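PDB 3TAW: hypothetical glycoside hydrolase from Parabacteroides distasonis, which is of unknown function but is related to glycoside hydrolases and probably folds as a five-bladed beta-propeller. Local coordinates for residues A[25-30]-A[343-348]; A[36-41]-A[80-85]; A[47-52]-A[67-72]. One frame throughout, in Å; residues are numbered along the deposited sequence. Where two conformers were deposited one is given.

Contact 1 of 3, residues A[25-30]-A[343-348]; sequences PVIKPL and SFVAVA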
ATOM      1  N   PRO A  25      -0.066 -13.451 -13.327  1.00 16.66           N
ATOM      2  CA  PRO A  25      -0.405 -12.981 -11.990  1.00 15.91           C
ATOM      3  C   PRO A  25      -0.686 -14.114 -11.010  1.00 15.46           C
ATOM      4  O   PRO A  25      -1.159 -15.183 -11.419  1.00 15.66           O
ATOM      5  CB  PRO A  25      -1.695 -12.184 -12.209  1.00 16.27           C
ATOM      6  CG  PRO A  25      -2.283 -12.716 -13.469  1.00 17.08           C
ATOM      7  CD  PRO A  25      -1.211 -13.387 -14.251  1.00 17.13           C
ATOM      8  N   VAL A  26      -0.442 -13.854  -9.732  1.00 14.39           N
ATOM      9  CA  VAL A  26      -0.600 -14.850  -8.685  1.00 14.58           C
ATOM     10  C   VAL A  26      -1.993 -14.828  -8.023  1.00 14.96           C
ATOM     11  O   VAL A  26      -2.368 -15.800  -7.369  1.00 16.01           O
ATOM     12  CB  VAL A  26       0.528 -14.751  -7.635  1.00 14.50           C
ATOM     13  CG1 VAL A  26       1.875 -15.051  -8.291  1.00 14.70           C
ATOM     14  CG2 VAL A  26       0.512 -13.389  -6.941  1.00 14.14           C
ATOM     15  N   ILE A  27      -2.742 -13.725  -8.182  1.00 14.95           N
ATOM     16  CA  ILE A  27      -4.152 -13.654  -7.760  1.00 14.57           C
ATOM     17  C   ILE A  27      -4.973 -13.041  -8.872  1.00 14.84           C
ATOM     18  O   ILE A  27      -4.687 -11.932  -9.332  1.00 13.70           O
ATOM     19  CB  ILE A  27      -4.408 -12.823  -6.474  1.00 14.81           C
ATOM     20  CG1 ILE A  27      -3.465 -13.250  -5.347  1.00 15.79           C
ATOM     21  CG2 ILE A  27      -5.938 -12.860  -6.056  1.00 15.14           C
ATOM     22  CD1 ILE A  27      -3.872 -14.467  -4.574  1.00 16.65           C
ATOM     23  N   LYS A  28      -5.983 -13.795  -9.297  1.00 14.83           N
ATOM     24  CA  LYS A  28      -6.945 -13.364 -10.298  1.00 15.96           C
ATOM     25  C   LYS A  28      -8.380 -13.415  -9.717  1.00 15.71           C
ATOM     26  O   LYS A  28      -8.639 -14.139  -8.759  1.00 15.12           O
ATOM     27  CB  LYS A  28      -6.873 -14.303 -11.485  1.00 17.59           C
ATOM     28  CG  LYS A  28      -5.503 -14.487 -12.118  1.00 19.18           C
ATOM     29  CD  LYS A  28      -5.566 -15.558 -13.225  1.00 22.03           C
ATOM     30  CE  LYS A  28      -4.175 -15.899 -13.728  1.00 24.17           C
ATOM     31  NZ  LYS A  28      -4.113 -17.194 -14.508  1.00 28.33           N
ATOM     32  N   PRO A  29      -9.322 -12.671 -10.315  1.00 15.74           N
ATOM     33  CA  PRO A  29     -10.733 -12.741  -9.902  1.00 16.01           C
ATOM     34  C   PRO A  29     -11.328 -14.145  -9.927  1.00 16.30           C
ATOM     35  O   PRO A  29     -10.917 -15.004 -10.738  1.00 16.95           O
ATOM     36  CB  PRO A  29     -11.439 -11.849 -10.938  1.00 16.91           C
ATOM     37  CG  PRO A  29     -10.405 -10.856 -11.301  1.00 16.91           C
ATOM     38  CD  PRO A  29      -9.128 -11.644 -11.356  1.00 16.43           C
ATOM     39  N   LEU A  30     -12.275 -14.375  -9.027  1.00 15.90           N
ATOM     40  CA  LEU A  30     -13.032 -15.639  -8.966  1.00 16.24           C
ATOM     41  C   LEU A  30     -14.499 -15.307  -8.673  1.00 16.58           C
ATOM     42  O   LEU A  30     -14.806 -14.227  -8.189  1.00 16.65           O
ATOM     43  CB  LEU A  30     -12.490 -16.551  -7.876  1.00 15.98           C
ATOM     44  CG  LEU A  30     -11.066 -17.125  -8.032  1.00 16.10           C
ATOM     45  CD1 LEU A  30     -10.660 -17.777  -6.711  1.00 15.62           C
ATOM     46  CD2 LEU A  30     -10.937 -18.089  -9.258  1.00 17.09           C
ATOM     47  N   SER A 343      -6.191  -4.656 -11.719  1.00 14.09           N
ATOM     48  CA  SER A 343      -6.903  -5.873 -12.110  1.00 14.33           C
ATOM     49  C   SER A 343      -6.402  -7.187 -11.543  1.00 14.03           C
ATOM     50  O   SER A 343      -7.213  -8.105 -11.354  1.00 13.96           O
ATOM     51  CB  SER A 343      -6.963  -5.997 -13.631  1.00 14.99           C
ATOM     52  OG  SER A 343      -7.850  -5.027 -14.171  1.00 15.41           O
ATOM     53  N   PHE A 344      -5.087  -7.304 -11.336  1.00 13.86           N
ATOM     54  CA  PHE A 344      -4.469  -8.535 -10.833  1.00 13.63           C
ATOM     55  C   PHE A 344      -3.433  -8.231  -9.745  1.00 13.08           C
ATOM     56  O   PHE A 344      -3.041  -7.076  -9.561  1.00 13.27           O
ATOM     57  CB  PHE A 344      -3.792  -9.334 -11.942  1.00 14.23           C
ATOM     58  CG  PHE A 344      -4.712  -9.674 -13.100  1.00 15.33           C
ATOM     59  CD1 PHE A 344      -5.535 -10.773 -13.045  1.00 16.34           C
ATOM     60  CD2 PHE A 344      -4.742  -8.880 -14.238  1.00 16.17           C
ATOM     61  CE1 PHE A 344      -6.385 -11.089 -14.112  1.00 17.22           C
ATOM     62  CE2 PHE A 344      -5.606  -9.188 -15.296  1.00 17.30           C
ATOM     63  CZ  PHE A 344      -6.414 -10.292 -15.222  1.00 17.28           C
ATOM     64  N   VAL A 345      -3.025  -9.280  -9.032  1.00 12.72           N
ATOM     65  CA  VAL A 345      -1.862  -9.219  -8.156  1.00 12.07           C
ATOM     66  C   VAL A 345      -0.704 -10.010  -8.775  1.00 12.16           C
ATOM     67  O   VAL A 345      -0.889 -11.145  -9.232  1.00 12.88           O
ATOM     68  CB  VAL A 345      -2.167  -9.760  -6.765  1.00 11.48           C
ATOM     69  CG1 VAL A 345      -0.877  -9.756  -5.896  1.00 11.08           C
ATOM     70  CG2 VAL A 345      -3.294  -8.933  -6.114  1.00 11.60           C
ATOM     71  N   ALA A 346       0.479  -9.416  -8.751  1.00 12.18           N
ATOM     72  CA  ALA A 346       1.721 -10.067  -9.179  1.00 12.40           C
ATOM     73  C   ALA A 346       2.804  -9.973  -8.098  1.00 12.41           C
ATOM     74  O   ALA A 346       2.666  -9.196  -7.138  1.00 11.83           O
ATOM     75  CB  ALA A 346       2.236  -9.475 -10.517  1.00 13.05           C
ATOM     76  N   VAL A 347       3.822 -10.832  -8.240  1.00 12.69           N
ATOM     77  CA  VAL A 347       4.971 -10.899  -7.343  1.00 12.38           C
ATOM     78  C   VAL A 347       6.288 -10.697  -8.117  1.00 12.88           C
ATOM     79  O   VAL A 347       6.437 -11.137  -9.257  1.00 13.09           O
ATOM     80  CB  VAL A 347       5.003 -12.227  -6.534  1.00 12.51           C
ATOM     81  CG1 VAL A 347       5.296 -13.451  -7.426  1.00 12.91           C
ATOM     82  CG2 VAL A 347       5.991 -12.124  -5.366  1.00 12.34           C
ATOM     83  N   ALA A 348       7.233 -10.015  -7.488  1.00 12.77           N
ATOM     84  CA  ALA A 348       8.623  -9.991  -7.941  1.00 13.01           C
ATOM     85  C   ALA A 348       9.499 -10.309  -6.714  1.00 13.22           C
ATOM     86  O   ALA A 348       9.127 -10.017  -5.567  1.00 12.54           O
ATOM     87  CB  ALA A 348       8.996  -8.622  -8.572  1.00 13.10           C
TER

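Contact 2 of 3, residues A[36-41]-A[80-85]; sequences CPMRED and TSRLGY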
ATOM      1  N   CYS A  36     -22.757 -10.653   2.493  1.00 15.13           N
ATOM      2  CA  CYS A  36     -22.327  -9.307   2.851  1.00 15.22           C
ATOM      3  C   CYS A  36     -23.249  -8.665   3.877  1.00 15.89           C
ATOM      4  O   CYS A  36     -24.460  -8.533   3.634  1.00 15.89           O
ATOM      5  CB  CYS A  36     -22.321  -8.441   1.607  1.00 15.39           C
ATOM      6  SG  CYS A  36     -21.925  -6.693   1.962  1.00 15.82           S
ATOM      7  N   PRO A  37     -22.703  -8.254   5.034  1.00 15.97           N
ATOM      8  CA  PRO A  37     -23.541  -7.653   6.066  1.00 16.94           C
ATOM      9  C   PRO A  37     -23.943  -6.214   5.761  1.00 17.20           C
ATOM     10  O   PRO A  37     -24.842  -5.697   6.421  1.00 18.40           O
ATOM     11  CB  PRO A  37     -22.645  -7.697   7.311  1.00 17.02           C
ATOM     12  CG  PRO A  37     -21.295  -7.617   6.790  1.00 16.30           C
ATOM     13  CD  PRO A  37     -21.287  -8.330   5.455  1.00 15.94           C
HETATM   14  N   MSE A  38     -23.259  -5.575   4.807  1.00 16.93           N
HETATM   15  CA  MSE A  38     -23.605  -4.218   4.365  1.00 16.78           C
HETATM   16  C   MSE A  38     -24.831  -4.275   3.452  1.00 17.48           C
HETATM   17  O   MSE A  38     -25.791  -3.520   3.654  1.00 18.27           O
HETATM   18  CB  MSE A  38     -22.416  -3.552   3.646  1.00 15.84           C
HETATM   19  CG  MSE A  38     -22.709  -2.155   3.086  1.00 16.09           C
HETATM   20 SE   MSE A  38     -21.255  -1.435   2.064  0.75 14.07          SE
HETATM   21  CE  MSE A  38     -21.527  -2.360   0.423  1.00 15.74           C
ATOM     22  N   ARG A  39     -24.782  -5.160   2.449  1.00 17.46           N
ATOM     23  CA  ARG A  39     -25.871  -5.369   1.488  0.50 17.87           C
ATOM     24  C   ARG A  39     -26.978  -6.266   2.054  1.00 18.67           C
ATOM     25  O   ARG A  39     -28.128  -6.232   1.587  1.00 18.96           O
ATOM     26  CB  ARG A  39     -25.326  -6.022   0.200  0.50 17.54           C
ATOM     27  CG  ARG A  39     -24.189  -5.267  -0.523  0.50 17.18           C
ATOM     28  CD  ARG A  39     -24.700  -4.017  -1.195  0.50 17.78           C
ATOM     29  NE  ARG A  39     -23.745  -3.422  -2.131  0.50 17.45           N
ATOM     30  CZ  ARG A  39     -23.842  -2.166  -2.571  0.50 17.95           C
ATOM     31  NH1 ARG A  39     -24.830  -1.399  -2.145  0.50 18.54           N
ATOM     32  NH2 ARG A  39     -22.943  -1.664  -3.411  0.50 17.90           N
ATOM     33  N   GLU A  40     -26.632  -7.082   3.061  1.00 18.11           N
ATOM     34  CA  GLU A  40     -27.519  -8.161   3.536  1.00 18.75           C
ATOM     35  C   GLU A  40     -27.936  -9.021   2.346  1.00 18.31           C
ATOM     36  O   GLU A  40     -29.121  -9.257   2.069  1.00 18.32           O
ATOM     37  CB  GLU A  40     -28.707  -7.636   4.364  1.00 20.47           C
ATOM     38  CG  GLU A  40     -28.184  -6.946   5.637  1.00 21.56           C
ATOM     39  CD  GLU A  40     -29.213  -6.505   6.628  1.00 24.05           C
ATOM     40  OE1 GLU A  40     -30.430  -6.533   6.331  1.00 25.76           O
ATOM     41  OE2 GLU A  40     -28.777  -6.109   7.744  1.00 26.34           O
ATOM     42  N   ASP A  41     -26.921  -9.532   1.670  1.00 17.39           N
ATOM     43  CA  ASP A  41     -27.113 -10.279   0.438  1.00 17.30           C
ATOM     44  C   ASP A  41     -25.866 -11.066   0.121  1.00 16.48           C
ATOM     45  O   ASP A  41     -24.750 -10.625   0.426  1.00 15.76           O
ATOM     46  CB  ASP A  41     -27.401  -9.302  -0.722  1.00 17.91           C
ATOM     47  CG  ASP A  41     -27.869 -10.008  -1.982  1.00 18.36           C
ATOM     48  OD1 ASP A  41     -28.569 -11.028  -1.853  1.00 18.12           O
ATOM     49  OD2 ASP A  41     -27.574  -9.500  -3.092  1.00 18.89           O
ATOM     50  N   THR A  80     -17.530  -1.988  -4.797  1.00 17.13           N
ATOM     51  CA  THR A  80     -17.207  -2.179  -3.387  1.00 16.24           C
ATOM     52  C   THR A  80     -15.925  -2.979  -3.281  1.00 15.27           C
ATOM     53  O   THR A  80     -15.807  -4.056  -3.880  1.00 15.19           O
ATOM     54  CB  THR A  80     -18.334  -2.891  -2.604  1.00 16.48           C
ATOM     55  OG1 THR A  80     -19.554  -2.153  -2.746  1.00 16.33           O
ATOM     56  CG2 THR A  80     -17.980  -3.012  -1.101  1.00 16.22           C
ATOM     57  N   SER A  81     -14.980  -2.457  -2.493  1.00 14.17           N
ATOM     58  CA  SER A  81     -13.711  -3.132  -2.221  1.00 13.24           C
ATOM     59  C   SER A  81     -13.772  -3.828  -0.869  1.00 12.67           C
ATOM     60  O   SER A  81     -14.345  -3.300   0.084  1.00 12.89           O
ATOM     61  CB  SER A  81     -12.551  -2.125  -2.217  1.00 13.00           C
ATOM     62  OG  SER A  81     -12.307  -1.594  -3.519  1.00 13.35           O
ATOM     63  N   ARG A  82     -13.240  -5.042  -0.831  1.00 12.48           N
ATOM     64  CA  ARG A  82     -13.126  -5.874   0.354  1.00 12.38           C
ATOM     65  C   ARG A  82     -11.745  -6.543   0.272  1.00 12.31           C
ATOM     66  O   ARG A  82     -11.145  -6.610  -0.814  1.00 12.72           O
ATOM     67  CB  ARG A  82     -14.252  -6.924   0.384  1.00 12.76           C
ATOM     68  CG  ARG A  82     -15.643  -6.301   0.391  1.00 12.98           C
ATOM     69  CD  ARG A  82     -16.743  -7.353   0.406  1.00 13.17           C
ATOM     70  NE  ARG A  82     -18.084  -6.783   0.373  1.00 13.64           N
ATOM     71  CZ  ARG A  82     -18.755  -6.462  -0.735  1.00 14.26           C
ATOM     72  NH1 ARG A  82     -18.209  -6.577  -1.939  1.00 14.14           N
ATOM     73  NH2 ARG A  82     -19.992  -5.986  -0.646  1.00 14.87           N
ATOM     74  N   LEU A  83     -11.221  -7.007   1.404  1.00 11.94           N
ATOM     75  CA  LEU A  83      -9.915  -7.613   1.415  1.00 11.80           C
ATOM     76  C   LEU A  83      -9.985  -9.120   1.565  1.00 11.72           C
ATOM     77  O   LEU A  83     -10.576  -9.635   2.519  1.00 11.68           O
ATOM     78  CB  LEU A  83      -9.077  -7.052   2.572  1.00 11.32           C
ATOM     79  CG  LEU A  83      -8.984  -5.539   2.666  1.00 11.60           C
ATOM     80  CD1 LEU A  83      -8.035  -5.128   3.767  1.00 11.43           C
ATOM     81  CD2 LEU A  83      -8.627  -4.857   1.299  1.00 11.53           C
ATOM     82  N   GLY A  84      -9.328  -9.794   0.643  1.00 12.00           N
ATOM     83  CA  GLY A  84      -9.157 -11.238   0.676  1.00 12.57           C
ATOM     84  C   GLY A  84      -8.049 -11.655   1.606  1.00 13.32           C
ATOM     85  O   GLY A  84      -7.335 -10.816   2.167  1.00 14.34           O
ATOM     86  N   TYR A  85      -7.934 -12.961   1.828  1.00 13.42           N
ATOM     87  CA  TYR A  85      -6.913 -13.520   2.706  1.00 13.49           C
ATOM     88  C   TYR A  85      -6.322 -14.739   1.997  1.00 13.42           C
ATOM     89  O   TYR A  85      -7.015 -15.730   1.752  1.00 13.88           O
ATOM     90  CB  TYR A  85      -7.532 -13.929   4.042  1.00 14.37           C
ATOM     91  CG  TYR A  85      -6.557 -14.437   5.067  1.00 14.87           C
ATOM     92  CD1 TYR A  85      -6.182 -15.781   5.093  1.00 15.57           C
ATOM     93  CD2 TYR A  85      -6.016 -13.592   6.036  1.00 15.93           C
ATOM     94  CE1 TYR A  85      -5.283 -16.259   6.063  1.00 16.29           C
ATOM     95  CE2 TYR A  85      -5.115 -14.062   6.989  1.00 16.40           C
ATOM     96  CZ  TYR A  85      -4.747 -15.387   6.995  1.00 17.10           C
ATOM     97  OH  TYR A  85      -3.849 -15.872   7.947  1.00 18.87           O
TER
HETATM   98  O   HOH W   1     -21.122  -4.399  -2.889  1.00 21.77           O

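Contact 3 of 3, residues A[47-52]-A[67-72]; sequences ESDTFN and RAEDNS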
ATOM      1  N   GLU A  47     -15.266 -10.928  -8.010  1.00 16.78           N
ATOM      2  CA  GLU A  47     -15.574 -11.310  -9.379  1.00 18.57           C
ATOM      3  C   GLU A  47     -14.926 -10.435 -10.437  1.00 17.75           C
ATOM      4  O   GLU A  47     -14.678 -10.891 -11.543  1.00 17.91           O
ATOM      5  CB  GLU A  47     -17.101 -11.284  -9.535  1.00 20.58           C
ATOM      6  CG  GLU A  47     -17.634 -11.588 -10.896  1.00 24.24           C
ATOM      7  CD  GLU A  47     -19.137 -11.763 -10.844  1.00 24.78           C
ATOM      8  OE1 GLU A  47     -19.822 -10.781 -10.500  1.00 26.04           O
ATOM      9  OE2 GLU A  47     -19.611 -12.895 -11.097  1.00 30.44           O
ATOM     10  N   SER A  48     -14.661  -9.175 -10.123  1.00 17.51           N
ATOM     11  CA  SER A  48     -14.227  -8.231 -11.163  1.00 17.50           C
ATOM     12  C   SER A  48     -12.719  -8.039 -11.254  1.00 16.53           C
ATOM     13  O   SER A  48     -12.128  -8.169 -12.328  1.00 16.42           O
ATOM     14  CB  SER A  48     -14.902  -6.880 -10.956  1.00 18.75           C
ATOM     15  OG  SER A  48     -14.668  -6.031 -12.085  1.00 20.22           O
ATOM     16  N   ASP A  49     -12.099  -7.706 -10.133  1.00 15.37           N
ATOM     17  CA  ASP A  49     -10.668  -7.347 -10.113  1.00 15.01           C
ATOM     18  C   ASP A  49     -10.087  -7.658  -8.735  1.00 14.09           C
ATOM     19  O   ASP A  49     -10.762  -7.481  -7.741  1.00 14.01           O
ATOM     20  CB  ASP A  49     -10.492  -5.868 -10.432  1.00 15.83           C
ATOM     21  CG  ASP A  49     -10.934  -5.508 -11.859  1.00 16.54           C
ATOM     22  OD1 ASP A  49     -10.169  -5.782 -12.801  1.00 17.12           O
ATOM     23  OD2 ASP A  49     -12.051  -4.944 -12.027  1.00 17.88           O
ATOM     24  N   THR A  50      -8.842  -8.116  -8.696  1.00 13.43           N
ATOM     25  CA  THR A  50      -8.144  -8.462  -7.454  1.00 12.79           C
ATOM     26  C   THR A  50      -6.751  -7.859  -7.571  1.00 12.88           C
ATOM     27  O   THR A  50      -5.948  -8.313  -8.391  1.00 12.85           O
ATOM     28  CB  THR A  50      -8.037  -9.992  -7.256  1.00 12.72           C
ATOM     29  OG1 THR A  50      -7.500 -10.606  -8.439  1.00 12.88           O
ATOM     30  CG2 THR A  50      -9.413 -10.582  -6.923  1.00 12.78           C
ATOM     31  N   PHE A  51      -6.463  -6.836  -6.758  1.00 12.53           N
ATOM     32  CA  PHE A  51      -5.265  -6.031  -7.001  1.00 12.45           C
ATOM     33  C   PHE A  51      -4.747  -5.409  -5.702  1.00 12.37           C
ATOM     34  O   PHE A  51      -4.976  -5.996  -4.647  1.00 12.64           O
ATOM     35  CB  PHE A  51      -5.546  -5.012  -8.152  1.00 12.74           C
ATOM     36  CG  PHE A  51      -6.713  -4.052  -7.914  1.00 12.89           C
ATOM     37  CD1 PHE A  51      -8.053  -4.498  -7.929  1.00 12.96           C
ATOM     38  CD2 PHE A  51      -6.488  -2.689  -7.806  1.00 12.97           C
ATOM     39  CE1 PHE A  51      -9.095  -3.619  -7.745  1.00 13.48           C
ATOM     40  CE2 PHE A  51      -7.548  -1.784  -7.645  1.00 13.51           C
ATOM     41  CZ  PHE A  51      -8.851  -2.241  -7.617  1.00 13.48           C
ATOM     42  N   ASN A  52      -3.956  -4.332  -5.816  1.00 12.34           N
ATOM     43  CA  ASN A  52      -3.436  -3.494  -4.702  1.00 12.04           C
ATOM     44  C   ASN A  52      -3.398  -4.193  -3.354  1.00 11.79           C
ATOM     45  O   ASN A  52      -4.265  -3.972  -2.504  1.00 12.34           O
ATOM     46  CB  ASN A  52      -4.202  -2.177  -4.640  1.00 12.55           C
ATOM     47  CG  ASN A  52      -3.962  -1.324  -5.863  1.00 12.56           C
ATOM     48  OD1 ASN A  52      -3.257  -1.767  -6.776  1.00 12.86           O
ATOM     49  ND2 ASN A  52      -4.543  -0.112  -5.907  1.00 12.89           N
ATOM     50  N   ARG A  67      -6.852  -6.452  -2.454  1.00 11.39           N
ATOM     51  CA  ARG A  67      -8.028  -5.644  -2.677  1.00 11.82           C
ATOM     52  C   ARG A  67      -8.877  -6.340  -3.709  1.00 12.48           C
ATOM     53  O   ARG A  67      -8.421  -6.569  -4.812  1.00 13.02           O
ATOM     54  CB  ARG A  67      -7.656  -4.249  -3.170  1.00 12.25           C
ATOM     55  CG  ARG A  67      -8.878  -3.360  -3.401  1.00 12.78           C
ATOM     56  CD  ARG A  67      -8.475  -1.996  -3.949  1.00 13.56           C
ATOM     57  NE  ARG A  67      -9.609  -1.247  -4.462  1.00 13.61           N
ATOM     58  CZ  ARG A  67      -9.540  -0.025  -4.994  1.00 14.25           C
ATOM     59  NH1 ARG A  67      -8.383   0.631  -5.065  1.00 14.40           N
ATOM     60  NH2 ARG A  67     -10.641   0.552  -5.457  1.00 14.80           N
ATOM     61  N   ALA A  68     -10.106  -6.700  -3.343  1.00 12.77           N
ATOM     62  CA  ALA A  68     -11.007  -7.392  -4.255  1.00 13.09           C
ATOM     63  C   ALA A  68     -12.207  -6.500  -4.526  1.00 13.67           C
ATOM     64  O   ALA A  68     -12.763  -5.909  -3.614  1.00 13.49           O
ATOM     65  CB  ALA A  68     -11.487  -8.713  -3.652  1.00 12.70           C
ATOM     66  N   GLU A  69     -12.594  -6.413  -5.791  1.00 14.19           N
ATOM     67  CA  GLU A  69     -13.759  -5.643  -6.169  1.00 15.01           C
ATOM     68  C   GLU A  69     -14.826  -6.524  -6.785  1.00 16.06           C
ATOM     69  O   GLU A  69     -14.531  -7.411  -7.593  1.00 16.43           O
ATOM     70  CB  GLU A  69     -13.376  -4.541  -7.149  1.00 14.94           C
ATOM     71  CG  GLU A  69     -12.730  -3.327  -6.497  1.00 14.90           C
ATOM     72  CD  GLU A  69     -12.460  -2.194  -7.484  1.00 15.44           C
ATOM     73  OE1 GLU A  69     -12.248  -2.496  -8.685  1.00 15.76           O
ATOM     74  OE2 GLU A  69     -12.482  -1.006  -7.056  1.00 15.54           O
ATOM     75  N   ASP A  70     -16.063  -6.284  -6.373  1.00 16.89           N
ATOM     76  CA  ASP A  70     -17.209  -6.900  -7.026  1.00 18.03           C
ATOM     77  C   ASP A  70     -17.581  -6.165  -8.324  1.00 20.41           C
ATOM     78  O   ASP A  70     -16.920  -5.191  -8.717  1.00 19.08           O
ATOM     79  CB  ASP A  70     -18.372  -7.034  -6.048  1.00 18.14           C
ATOM     80  CG  ASP A  70     -18.900  -5.706  -5.528  1.00 18.43           C
ATOM     81  OD1 ASP A  70     -18.807  -4.667  -6.225  1.00 18.46           O
ATOM     82  OD2 ASP A  70     -19.478  -5.726  -4.433  1.00 18.45           O
ATOM     83  N   ASN A  71     -18.594  -6.674  -9.020  1.00 22.45           N
ATOM     84  CA  ASN A  71     -19.047  -6.077 -10.286  1.00 25.68           C
ATOM     85  C   ASN A  71     -20.333  -5.262 -10.091  1.00 26.58           C
ATOM     86  O   ASN A  71     -21.176  -5.191 -10.994  1.00 29.43           O
ATOM     87  CB  ASN A  71     -19.240  -7.189 -11.334  1.00 27.40           C
ATOM     88  CG  ASN A  71     -18.847  -6.757 -12.744  1.00 30.82           C
ATOM     89  OD1 ASN A  71     -17.870  -6.047 -12.943  1.00 31.66           O
ATOM     90  ND2 ASN A  71     -19.612  -7.210 -13.737  1.00 31.84           N
ATOM     91  N   SER A  72     -20.493  -4.616  -8.931  1.00 25.99           N
ATOM     92  CA  SER A  72     -21.747  -3.909  -8.636  1.00 27.50           C
ATOM     93  C   SER A  72     -21.900  -2.632  -9.497  1.00 28.39           C
ATOM     94  O   SER A  72     -23.009  -2.123  -9.671  1.00 29.01           O
ATOM     95  CB  SER A  72     -21.892  -3.606  -7.134  1.00 27.43           C
ATOM     96  OG  SER A  72     -20.768  -2.932  -6.605  1.00 26.01           O
TER
HETATM   97  O   HOH W   2     -19.812  -9.108  -8.420  1.00 31.23           O

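Contact 1 of 3, residues A[25-30]-A[343-348]
F344 packs its ring against the prolines and lysine of 25-30, and its side chain shows how the two segments lie together. F344 CB rests on P25 CB at 3.5 Å, the two side chains running side by side in the same direction. With CG anti to the carbonyl carbon (chi1 -55°), the ring continues along P25, and F344 CG lies 3.9 Å from P25 CG. Further out, F344 CD1 is 3.8 Å from K28 CG, the aliphatic start of a chain whose charged end leads off elsewhere. F344 CE1 then meets P29 CD at 3.9 Å, the P29 and F344 side chains crossing at about a right angle. The carbonyl oxygen of I27 lies in the ring plane, at its edge.

Backbone bonds fix this register. V345 N gives a nearly straight bond (177°) to I27 O, 3.1 Å away. V345 O takes V26 N at 2.8 Å and, more weakly, I27 N, so two successive residues face one: a classic beta bulge. At the bulge, I27 CB packs on V345 CB, and V26 reaches on to V347, CG1 of each 3.9 Å apart. N24, just before this segment, bonds V347 O through its side chain.

A stretch near the N-terminus thus lines the outermost strand of the C-terminal sheet 322-350, an antiparallel join between chain ends consistent with the closure of a beta-propeller ring.

Contact 2 of 3, residues A[36-41]-A[80-85]
C36 SG sits where the loop meets the strand, drawing a weak hydrogen bond from R82 NH2 (3.3 Å, 149°). The same sulfur accepts a much straighter bond from R39 N within its own loop, so one thiol ties the turn together and also receives the arginine at the edge of its guanidinium plane. R82 reaches this far because its chain is extended from CG to NE; its NH1 forms a salt bridge with D70. From its own strand, T80 CG2 backs the guanidinium, 3.5 Å above the plane. The close packing across the contact is completed by selenomethionine M38, whose methyl CE comes tip to tip with T80, 3.7 Å from T80 OG1.

The loop itself is the turn of the hairpin 33-36/41-44, and E40 and D41 both face C36 in a G1 beta bulge. The segments meet through side chains alone: the nearest CA atoms, of C36 and R82, are 10.1 Å apart, and R82, T80, M38 and R39 reach across the gap.

The looser side belongs to the exposed R39. A water fills in between it and the buried pair, accepting from R82 NH2 and donating to T80 OG1 at 2.7 Å, while T80 OG1 also bonds P115 O. The water also accepts from R39 NE, but R39 was modelled in two conformers, so this link is doubtful. E40 lies still further out, where its carboxylate pairs with K106.

Contact 3 of 3, residues A[47-52]-A[67-72]
R67 runs alongside F51 in the same direction, laid over one face of the ring. R67 is fully extended, and its CD makes a CH-pi contact 4.0 Å from the F51 centroid, nearer the rim than the middle of the ring. The guanidinium continues outward, its plane turned 33° from the ring, so that F51 CZ lies over one guanidinium face, 3.4 Å from R67 NE. F51 gets there with CG between its backbone N and carbonyl carbon (chi1 58°), which swings the ring toward the neighbouring strand.

E69 takes the ring differently: its carboxylate stands 75° to the ring plane and meets the edge, E69 OE1 being 3.5 Å from F51 CE1. E69 OE2 receives R67 NH2 in a salt bridge of 2.9 Å whose hydrogen bond is weak and bent; R67 NH1 pairs with D120. D49 is on this same sheet face, its OD2 4.1 Å from E69 OE1; R79 bridges both carboxylates, probably easing the like charges.

Beneath the side chains, F51 N donates to R67 O at 2.8 Å and E69 N to D49 O at 2.9 Å. S48 N also donates to E69 O, and S48 and D49 together face E69 in a classic beta bulge.

The pair belongs to the hairpin 49-58/61-69. A68 bonds on to R82 of strand 81-88, T50 bonds S343 beside strand 344-350, and past the corner N52 touches F323 and E325 of strand 322-330.

In the fold
Contact 3 is the most buried and most extensive of the three, an antiparallel strand pair, broken by a bulge at one end and stiffened by a buried ionic cluster. Contact 2 shares its sheet: strand 81-88 lies beside 61-69, and S81 OG bonds R67 NE. Yet its loop 36-41 arrives from outside, and there a thiol, a water and arginines replace backbone pairing. Contact 1 sits partly exposed, an irregular segment joined to strand 344-350 by a single bridge and largely apolar side chains. It touches contact 3 through S343, whose OG bonds D49 OD1, linking the sheet of 49-58 to the three-stranded sheet of 322-350. Contacts 1 and 2 do not touch.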